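Local coordinates for periplasmic binding protein/LacI transcriptional regulator (Brachyspira murdochii, PDB 4KQC) that probably binds a carbohydrate in the periplasm as the solute-binding component of an ABC transporter, at residues A[57-62]-A[83-88]; A[130-135]-A[139-144]; A[218-223]-A[233-238]. All coordinates share one frame; numbering follows the deposited sequence.

Contact 1 (A[57-62]-A[83-88])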
loop_
_atom_site.group_PDB
_atom_site.type_symbol
_atom_site.label_atom_id
_atom_site.label_comp_id
_atom_site.label_asym_id
_atom_site.label_seq_id
_atom_site.Cartn_x
_atom_site.Cartn_y
_atom_site.Cartn_z
ATOM N N SER A 57 22.676 4.684 13.650
ATOM C CA SER A 57 22.660 4.945 15.075
ATOM C C SER A 57 22.127 3.760 15.891
ATOM O O SER A 57 22.677 3.404 16.924
ATOM C CB SER A 57 21.898 6.268 15.330
ATOM O OG SER A 57 22.670 7.402 14.853
ATOM N N GLU A 58 21.079 3.095 15.406
ATOM C CA GLU A 58 20.519 1.964 16.075
ATOM C C GLU A 58 21.463 0.734 15.980
ATOM O O GLU A 58 21.586 -0.012 16.948
ATOM C CB GLU A 58 19.124 1.637 15.487
ATOM C CG GLU A 58 18.059 2.662 15.832
ATOM C CD GLU A 58 17.850 2.815 17.341
ATOM O OE1 GLU A 58 17.651 1.798 17.996
ATOM O OE2 GLU A 58 17.994 3.932 17.933
ATOM N N ILE A 59 22.100 0.547 14.839
ATOM C CA ILE A 59 23.038 -0.562 14.684
ATOM C C ILE A 59 24.151 -0.407 15.744
ATOM O O ILE A 59 24.586 -1.372 16.381
ATOM C CB ILE A 59 23.641 -0.584 13.270
ATOM C CG1 ILE A 59 22.600 -0.933 12.222
ATOM C CG2 ILE A 59 24.787 -1.588 13.234
ATOM C CD1 ILE A 59 23.010 -0.667 10.809
ATOM N N ASN A 60 24.646 0.801 15.892
ATOM C CA ASN A 60 25.698 1.077 16.827
ATOM C C ASN A 60 25.405 0.742 18.278
ATOM O O ASN A 60 26.344 0.531 19.084
ATOM C CB ASN A 60 26.117 2.562 16.731
ATOM C CG ASN A 60 26.761 2.940 15.425
ATOM O OD1 ASN A 60 27.138 2.103 14.649
ATOM N ND2 ASN A 60 26.810 4.224 15.158
ATOM N N LYS A 61 24.118 0.698 18.650
ATOM C CA LYS A 61 23.651 0.279 19.982
ATOM C C LYS A 61 23.771 -1.201 20.317
ATOM O O LYS A 61 23.472 -1.612 21.486
ATOM C CB LYS A 61 22.208 0.712 20.189
ATOM C CG LYS A 61 22.027 2.227 20.115
ATOM C CD LYS A 61 20.563 2.595 20.375
ATOM C CE LYS A 61 20.339 4.086 20.370
ATOM N NZ LYS A 61 18.894 4.391 20.525
ATOM N N ASN A 62 24.174 -1.994 19.318
ATOM C CA ASN A 62 24.185 -3.438 19.422
ATOM C C ASN A 62 22.869 -3.996 19.968
ATOM O O ASN A 62 22.876 -4.672 20.984
ATOM C CB ASN A 62 25.353 -3.879 20.292
ATOM C CG ASN A 62 26.668 -3.585 19.623
ATOM O OD1 ASN A 62 26.841 -3.911 18.423
ATOM N ND2 ASN A 62 27.604 -2.892 20.344
ATOM N N LYS A 83 24.577 -7.535 8.762
ATOM C CA LYS A 83 24.920 -8.939 8.424
ATOM C C LYS A 83 26.235 -9.314 9.086
ATOM O O LYS A 83 26.324 -10.328 9.775
ATOM C CB LYS A 83 24.947 -9.153 6.916
ATOM C CG LYS A 83 25.124 -10.616 6.552
ATOM C CD LYS A 83 25.279 -10.785 5.065
ATOM C CE LYS A 83 24.957 -12.224 4.746
ATOM N NZ LYS A 83 25.118 -12.519 3.312
ATOM N N GLU A 84 27.250 -8.443 8.965
ATOM C CA GLU A 84 28.526 -8.718 9.599
ATOM C C GLU A 84 28.467 -8.836 11.112
ATOM O O GLU A 84 29.097 -9.718 11.705
ATOM C CB GLU A 84 29.484 -7.603 9.195
ATOM C CG GLU A 84 30.934 -7.856 9.622
ATOM C CD GLU A 84 31.279 -7.460 11.037
ATOM O OE1 GLU A 84 30.511 -6.701 11.671
ATOM O OE2 GLU A 84 32.375 -7.914 11.500
ATOM N N LYS A 85 27.663 -7.985 11.745
ATOM C CA LYS A 85 27.490 -7.977 13.194
ATOM C C LYS A 85 26.583 -9.123 13.678
ATOM O O LYS A 85 26.410 -9.306 14.879
ATOM C CB LYS A 85 26.926 -6.625 13.701
ATOM C CG LYS A 85 27.927 -5.506 13.537
ATOM C CD LYS A 85 27.288 -4.151 13.795
ATOM C CE LYS A 85 27.019 -3.914 15.284
ATOM N NZ LYS A 85 28.273 -3.686 16.059
ATOM N N ASN A 86 26.007 -9.870 12.759
ATOM C CA ASN A 86 25.083 -10.955 13.109
ATOM C C ASN A 86 23.923 -10.515 13.984
ATOM O O ASN A 86 23.454 -11.301 14.839
ATOM C CB ASN A 86 25.840 -12.143 13.773
ATOM C CG ASN A 86 26.800 -12.817 12.822
ATOM O OD1 ASN A 86 27.999 -13.004 13.143
ATOM N ND2 ASN A 86 26.314 -13.158 11.647
ATOM N N ILE A 87 23.419 -9.325 13.728
ATOM C CA ILE A 87 22.153 -8.838 14.348
ATOM C C ILE A 87 20.959 -9.389 13.547
ATOM O O ILE A 87 20.883 -9.162 12.352
ATOM C CB ILE A 87 22.109 -7.324 14.385
ATOM C CG1 ILE A 87 23.256 -6.728 15.251
ATOM C CG2 ILE A 87 20.773 -6.847 14.921
ATOM C CD1 ILE A 87 23.487 -5.242 14.989
ATOM N N PRO A 88 20.030 -10.090 14.172
ATOM C CA PRO A 88 18.874 -10.545 13.437
ATOM C C PRO A 88 18.078 -9.382 12.864
ATOM O O PRO A 88 17.796 -8.411 13.562
ATOM C CB PRO A 88 18.058 -11.275 14.484
ATOM C CG PRO A 88 19.032 -11.680 15.533
ATOM C CD PRO A 88 20.119 -10.687 15.513
#
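Lys-85 reaches across to both Ile-59 and Asn-62, and its chain does two jobs on the way. Bends at chi3 (74°) and chi4 (71°) lay the methylenes against Ile-59, with CD 3.6 Å from the Ile-59 CG2 methyl, before the ammonium group turns to the Asn-62 amide. There NZ donates to OD1 of Asn-62 at 2.8 Å, in the carbonyl plane and with a C=O...donor angle of 150°, while the two side chains cross at about a right angle. With an alanine here, the Asn-62 amide would probably lose its charged partner and be freer to turn, and the CG2 methyl of Ile-59 would lose its aliphatic cover. Asn-62, with positive phi, is the first residue beyond helix 48-60 to leave helical phi/psi. The contact thus joins the C-terminal ends of two neighbouring helices, 48-60 and 76-84, on one side of the parallel sheet of an alpha/beta lobe of the periplasmic binding protein fold. Next along, Asn-86, with positive phi, follows the second helix in a Schellman motif, its N bonded to Lys-83 O at 3.0 Å, and the chain then turns inward. Ile-87 follows, buried, with CD1 4.3 Å from Ile-59 CG2. Both isoleucines also rest on Ile-66 of strand 66-68, and Pro-88 pairs through its backbone with the same residue, leading into strand 89-92.

Contact 2 (A[130-135]-A[139-144])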
loop_
_atom_site.group_PDB
_atom_site.type_symbol
_atom_site.label_atom_id
_atom_site.label_comp_id
_atom_site.label_asym_id
_atom_site.label_seq_id
_atom_site.Cartn_x
_atom_site.Cartn_y
_atom_site.Cartn_z
ATOM N N THR A 130 -20.717 -6.169 -17.056
ATOM C CA THR A 130 -21.807 -5.941 -18.035
ATOM C C THR A 130 -21.494 -4.787 -18.979
ATOM O O THR A 130 -21.681 -4.852 -20.208
ATOM C CB THR A 130 -23.107 -5.717 -17.233
ATOM O OG1 THR A 130 -23.361 -6.923 -16.484
ATOM C CG2 THR A 130 -24.339 -5.423 -18.129
ATOM N N ARG A 131 -20.929 -3.721 -18.388
ATOM C CA ARG A 131 -20.495 -2.548 -19.150
ATOM C C ARG A 131 -19.404 -2.819 -20.184
ATOM O O ARG A 131 -19.457 -2.321 -21.331
ATOM C CB ARG A 131 -20.202 -1.352 -18.241
ATOM C CG ARG A 131 -21.481 -0.765 -17.675
ATOM C CD ARG A 131 -21.154 0.075 -16.446
ATOM N NE ARG A 131 -20.492 1.320 -16.854
ATOM C CZ ARG A 131 -20.048 2.279 -16.037
ATOM N NH1 ARG A 131 -19.526 3.365 -16.564
ATOM N NH2 ARG A 131 -20.103 2.148 -14.698
ATOM N N ILE A 132 -18.440 -3.649 -19.835
ATOM C CA ILE A 132 -17.373 -4.032 -20.749
ATOM C C ILE A 132 -17.911 -4.828 -21.939
ATOM O O ILE A 132 -17.429 -4.661 -23.033
ATOM C CB ILE A 132 -16.296 -4.856 -20.014
ATOM C CG1 ILE A 132 -15.507 -3.944 -19.070
ATOM C CG2 ILE A 132 -15.328 -5.524 -21.013
ATOM C CD1 ILE A 132 -14.726 -4.690 -17.979
ATOM N N ALA A 133 -18.901 -5.682 -21.703
ATOM C CA ALA A 133 -19.446 -6.536 -22.763
ATOM C C ALA A 133 -20.020 -5.746 -23.946
ATOM O O ALA A 133 -20.038 -6.263 -25.069
ATOM C CB ALA A 133 -20.492 -7.430 -22.175
ATOM N N ALA A 134 -20.460 -4.512 -23.698
ATOM C CA ALA A 134 -20.839 -3.549 -24.740
ATOM C C ALA A 134 -19.766 -3.033 -25.680
ATOM O O ALA A 134 -20.092 -2.438 -26.725
ATOM C CB ALA A 134 -21.570 -2.360 -24.136
ATOM N N PHE A 135 -18.498 -3.185 -25.319
ATOM C CA PHE A 135 -17.399 -2.741 -26.157
ATOM C C PHE A 135 -17.005 -3.819 -27.153
ATOM O O PHE A 135 -17.643 -4.892 -27.212
ATOM C CB PHE A 135 -16.236 -2.249 -25.286
ATOM C CG PHE A 135 -16.575 -0.979 -24.614
ATOM C CD1 PHE A 135 -17.325 -0.968 -23.476
ATOM C CD2 PHE A 135 -16.127 0.229 -25.132
ATOM C CE1 PHE A 135 -17.686 0.233 -22.866
ATOM C CE2 PHE A 135 -16.484 1.424 -24.540
ATOM C CZ PHE A 135 -17.255 1.415 -23.378
ATOM N N ASN A 139 -12.709 -1.296 -30.412
ATOM C CA ASN A 139 -12.944 -0.124 -29.550
ATOM C C ASN A 139 -13.126 -0.655 -28.099
ATOM O O ASN A 139 -14.255 -0.806 -27.612
ATOM C CB ASN A 139 -14.151 0.672 -30.037
ATOM C CG ASN A 139 -14.437 1.940 -29.237
ATOM O OD1 ASN A 139 -13.594 2.506 -28.550
ATOM N ND2 ASN A 139 -15.636 2.440 -29.421
ATOM N N LYS A 140 -11.998 -0.917 -27.446
ATOM C CA LYS A 140 -11.993 -1.667 -26.186
ATOM C C LYS A 140 -12.358 -0.764 -25.030
ATOM O O LYS A 140 -11.999 0.437 -25.034
ATOM C CB LYS A 140 -10.644 -2.268 -25.968
ATOM C CG LYS A 140 -10.256 -3.301 -27.013
ATOM C CD LYS A 140 -8.931 -3.905 -26.713
ATOM C CE LYS A 140 -8.626 -4.942 -27.797
ATOM N NZ LYS A 140 -7.512 -5.792 -27.334
ATOM N N ALA A 141 -13.064 -1.299 -24.040
ATOM C CA ALA A 141 -13.226 -0.616 -22.748
ATOM C C ALA A 141 -11.883 -0.450 -22.080
ATOM O O ALA A 141 -11.089 -1.403 -21.973
ATOM C CB ALA A 141 -14.120 -1.420 -21.820
ATOM N N LYS A 142 -11.653 0.723 -21.494
ATOM C CA LYS A 142 -10.385 1.018 -20.841
ATOM C C LYS A 142 -10.520 1.097 -19.330
ATOM O O LYS A 142 -11.449 1.704 -18.836
ATOM C CB LYS A 142 -9.831 2.347 -21.362
ATOM C CG LYS A 142 -9.754 2.463 -22.878
ATOM C CD LYS A 142 -8.886 1.354 -23.463
ATOM C CE LYS A 142 -8.357 1.729 -24.838
ATOM N NZ LYS A 142 -9.444 1.868 -25.838
ATOM N N ILE A 143 -9.601 0.459 -18.638
ATOM C CA ILE A 143 -9.440 0.592 -17.198
ATOM C C ILE A 143 -8.007 1.086 -16.906
ATOM O O ILE A 143 -7.021 0.478 -17.349
ATOM C CB ILE A 143 -9.700 -0.720 -16.473
ATOM C CG1 ILE A 143 -11.159 -1.204 -16.728
ATOM C CG2 ILE A 143 -9.435 -0.557 -14.987
ATOM C CD1 ILE A 143 -11.331 -2.237 -17.829
ATOM N N ALA A 144 -7.897 2.209 -16.226
ATOM C CA ALA A 144 -6.598 2.795 -15.918
ATOM C C ALA A 144 -6.100 2.295 -14.587
ATOM O O ALA A 144 -6.890 2.181 -13.610
ATOM C CB ALA A 144 -6.739 4.283 -15.871
#
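Phe-135 swings its ring onto Ala-141 because CG stands anti to its own carbonyl carbon and beside the backbone N (chi1 -70°), while chi2 of 81° turns one face to the Ala-141 methyl. Ile-132, one helical turn earlier, has the same first torsion for CG1 (chi1 -71°), which carries its ethyl branch to the start of the strand. On the ring face, Ala-141 CB sits 3.9 Å from the centroid of the Phe-135 ring, a CH-pi contact displaced toward the rim, with CD1 of Phe-135 the nearest ring atom. The ring edge is used as well: Phe-135 CD2 comes within 3.3 Å of the backbone O of Asn-139, which lies near the ring plane. Around the rim on the CD1 side, the backbone oxygens of Arg-131 and Ile-132 also lie in the ring plane.

The alanine methyl is shared, for Ile-132 CG1 approaches Ala-141 CB at 4.0 Å. Farther along the strand, CD1 of Ile-143 comes within 4.2 Å of Ile-132 CD1 in one of the two deposited conformers of Ile-143, so this contact is not certain. Ile-132 also touches Phe-165 of helix 152-171, as Ile-143 appears to, consistent with a place in the layer between helix and sheet. The contact closes the short connection from helix 113-133 to strand 141-146 of the second alpha/beta lobe.

Beside it, the Lys-140 backbone O accepts a bond from Gln-240 NE2. Between the two segments, by contrast, the joining is by apolar and CH-pi contacts, and the backbone oxygens around the Phe-135 rim probably find a weakly favourable partner in its C-H edge.

Contact 3 (A[218-223]-A[233-238]); sequences RGFLVV and NTIVGD
The end of helix 214-223 and the loop that leads on to strand 246-250 come together here, in the second alpha/beta lobe, where Phe-220 meets Ile-235 and Val-223 meets Asn-233. Phe-220 presents its edge: CZ, at the far end of the ring, lies 4.3 Å from the CG2 methyl of Ile-235, which sits near the ring plane. A chi1 of 165° places CG of Phe-220 roughly opposite its backbone N, and the ring reaches inward to Ile-209 and Leu-211 of strand 208-211. In the last turn, near Val-223, the backbone O of that residue lies 3.4 Å from CB of Asn-233, a van der Waals approach in the one of two Asn-233 conformers described.

The loop is braced from within. Thr-234 OG1 accepts from Val-236 N at 3.1 Å with an N-H...acceptor angle of 166°, and a type II beta turn runs from Ile-235 to Asp-238 with Gly-237 at positive phi. Asp-238 OD2 bonds to Tyr-224 OH, and the Tyr-224 ring also meets that of Phe-220. The hydroxyl of Thr-234 and the backbone N it grips form an ST turn, set in an irregular helix-to-strand connection of an alpha/beta lobe.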
loop_
_atom_site.group_PDB
_atom_site.type_symbol
_atom_site.label_atom_id
_atom_site.label_comp_id
_atom_site.label_asym_id
_atom_site.label_seq_id
_atom_site.Cartn_x
_atom_site.Cartn_y
_atom_site.Cartn_z
ATOM N N ARG A 218 -5.144 11.082 -3.626
ATOM C CA ARG A 218 -5.097 12.567 -3.498
ATOM C C ARG A 218 -4.996 13.262 -4.839
ATOM O O ARG A 218 -5.680 14.228 -5.064
ATOM C CB ARG A 218 -3.942 13.037 -2.602
ATOM C CG ARG A 218 -4.119 12.901 -1.116
ATOM C CD ARG A 218 -3.177 13.909 -0.391
ATOM N NE ARG A 218 -1.775 13.779 -0.802
ATOM C CZ ARG A 218 -0.955 12.770 -0.471
ATOM N NH1 ARG A 218 -1.341 11.764 0.323
ATOM N NH2 ARG A 218 0.296 12.777 -0.910
ATOM N N GLY A 219 -4.104 12.819 -5.725
ATOM C CA GLY A 219 -3.966 13.379 -7.041
ATOM C C GLY A 219 -5.214 13.262 -7.841
ATOM O O GLY A 219 -5.632 14.175 -8.553
ATOM N N PHE A 220 -5.880 12.097 -7.734
ATOM C CA PHE A 220 -7.149 11.937 -8.424
ATOM C C PHE A 220 -8.205 12.961 -7.952
ATOM O O PHE A 220 -8.969 13.497 -8.801
ATOM C CB PHE A 220 -7.633 10.499 -8.216
ATOM C CG PHE A 220 -9.068 10.273 -8.559
ATOM C CD1 PHE A 220 -9.475 10.078 -9.877
ATOM C CD2 PHE A 220 -10.031 10.303 -7.558
ATOM C CE1 PHE A 220 -10.818 9.867 -10.168
ATOM C CE2 PHE A 220 -11.382 10.118 -7.880
ATOM C CZ PHE A 220 -11.737 9.906 -9.179
ATOM N N LEU A 221 -8.185 13.254 -6.648
ATOM C CA LEU A 221 -9.141 14.151 -6.039
ATOM C C LEU A 221 -8.875 15.625 -6.292
ATOM O O LEU A 221 -9.714 16.457 -5.975
ATOM C CB LEU A 221 -9.257 13.825 -4.545
ATOM C CG LEU A 221 -9.903 12.477 -4.203
ATOM C CD1 LEU A 221 -9.652 12.020 -2.756
ATOM C CD2 LEU A 221 -11.369 12.449 -4.522
ATOM N N VAL A 222 -7.715 15.949 -6.860
ATOM C CA VAL A 222 -7.468 17.287 -7.436
ATOM C C VAL A 222 -8.381 17.512 -8.616
ATOM O O VAL A 222 -8.849 18.654 -8.832
ATOM C CB VAL A 222 -6.019 17.402 -7.872
ATOM C CG1 VAL A 222 -5.828 18.642 -8.766
ATOM C CG2 VAL A 222 -5.085 17.331 -6.674
ATOM N N VAL A 223 -8.663 16.437 -9.373
ATOM C CA VAL A 223 -9.360 16.552 -10.668
ATOM C C VAL A 223 -10.859 16.213 -10.571
ATOM O O VAL A 223 -11.716 16.874 -11.220
ATOM C CB VAL A 223 -8.708 15.592 -11.687
ATOM C CG1 VAL A 223 -9.355 15.647 -13.043
ATOM C CG2 VAL A 223 -7.255 15.974 -11.853
ATOM N N ASN A 233 -16.702 18.907 -12.254
ATOM C CA ASN A 233 -15.675 17.937 -11.900
ATOM C C ASN A 233 -16.249 16.664 -11.317
ATOM O O ASN A 233 -15.689 16.071 -10.405
ATOM C CB ASN A 233 -14.697 18.524 -10.898
ATOM C CG ASN A 233 -14.215 19.876 -11.313
ATOM O OD1 ASN A 233 -14.179 20.818 -10.503
ATOM N ND2 ASN A 233 -13.947 20.014 -12.605
ATOM N N THR A 234 -17.362 16.225 -11.873
ATOM C CA THR A 234 -18.049 15.023 -11.389
ATOM C C THR A 234 -17.648 13.714 -12.091
ATOM O O THR A 234 -17.308 13.689 -13.290
ATOM C CB THR A 234 -19.581 15.207 -11.513
ATOM O OG1 THR A 234 -20.246 14.118 -10.845
ATOM C CG2 THR A 234 -20.031 15.264 -13.000
ATOM N N ILE A 235 -17.722 12.630 -11.351
ATOM C CA ILE A 235 -17.576 11.284 -11.972
ATOM C C ILE A 235 -18.821 10.854 -12.731
ATOM O O ILE A 235 -18.764 9.907 -13.530
ATOM C CB ILE A 235 -17.161 10.173 -10.955
ATOM C CG1 ILE A 235 -18.208 9.987 -9.875
ATOM C CG2 ILE A 235 -15.834 10.506 -10.314
ATOM C CD1 ILE A 235 -18.264 8.613 -9.231
ATOM N N VAL A 236 -19.923 11.574 -12.539
ATOM C CA VAL A 236 -21.213 11.152 -13.068
ATOM C C VAL A 236 -21.275 11.474 -14.550
ATOM O O VAL A 236 -21.052 12.596 -14.959
ATOM C CB VAL A 236 -22.395 11.809 -12.293
ATOM C CG1 VAL A 236 -23.743 11.429 -12.891
ATOM C CG2 VAL A 236 -22.367 11.421 -10.837
ATOM N N GLY A 237 -21.522 10.460 -15.359
ATOM C CA GLY A 237 -21.610 10.619 -16.788
ATOM C C GLY A 237 -20.277 10.756 -17.498
ATOM O O GLY A 237 -20.265 11.001 -18.702
ATOM N N ASP A 238 -19.158 10.578 -16.784
ATOM C CA ASP A 238 -17.843 10.833 -17.385
ATOM C C ASP A 238 -17.078 9.604 -17.772
ATOM O O ASP A 238 -15.945 9.712 -18.216
ATOM C CB ASP A 238 -16.943 11.730 -16.534
ATOM C CG ASP A 238 -15.880 12.467 -17.374
ATOM O OD1 ASP A 238 -16.161 12.844 -18.545
ATOM O OD2 ASP A 238 -14.779 12.750 -16.866
#

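Overall arrangement
From the N terminus, contact 1 comes first: it closes the loop from helix 48-60 through strand 66-68 and helix 76-84, in the lobe built on the parallel sheet. The chain then crosses to the other lobe, where contact 2 closes the short turn between helix 113-133 and strand 141-146. Contact 3 follows, closing the excursion after helix 214-223. The three loops run in series, neither nesting nor crossing. Contact 1 lies on the opposite side of the chain's centre from the others, its centre 54 Å from that of contact 2. Contacts 2 and 3 approach to about 7 Å between nearest atoms, and Asp-244 links them, bonding to Arg-131 through O and Gly-237 N through OD1.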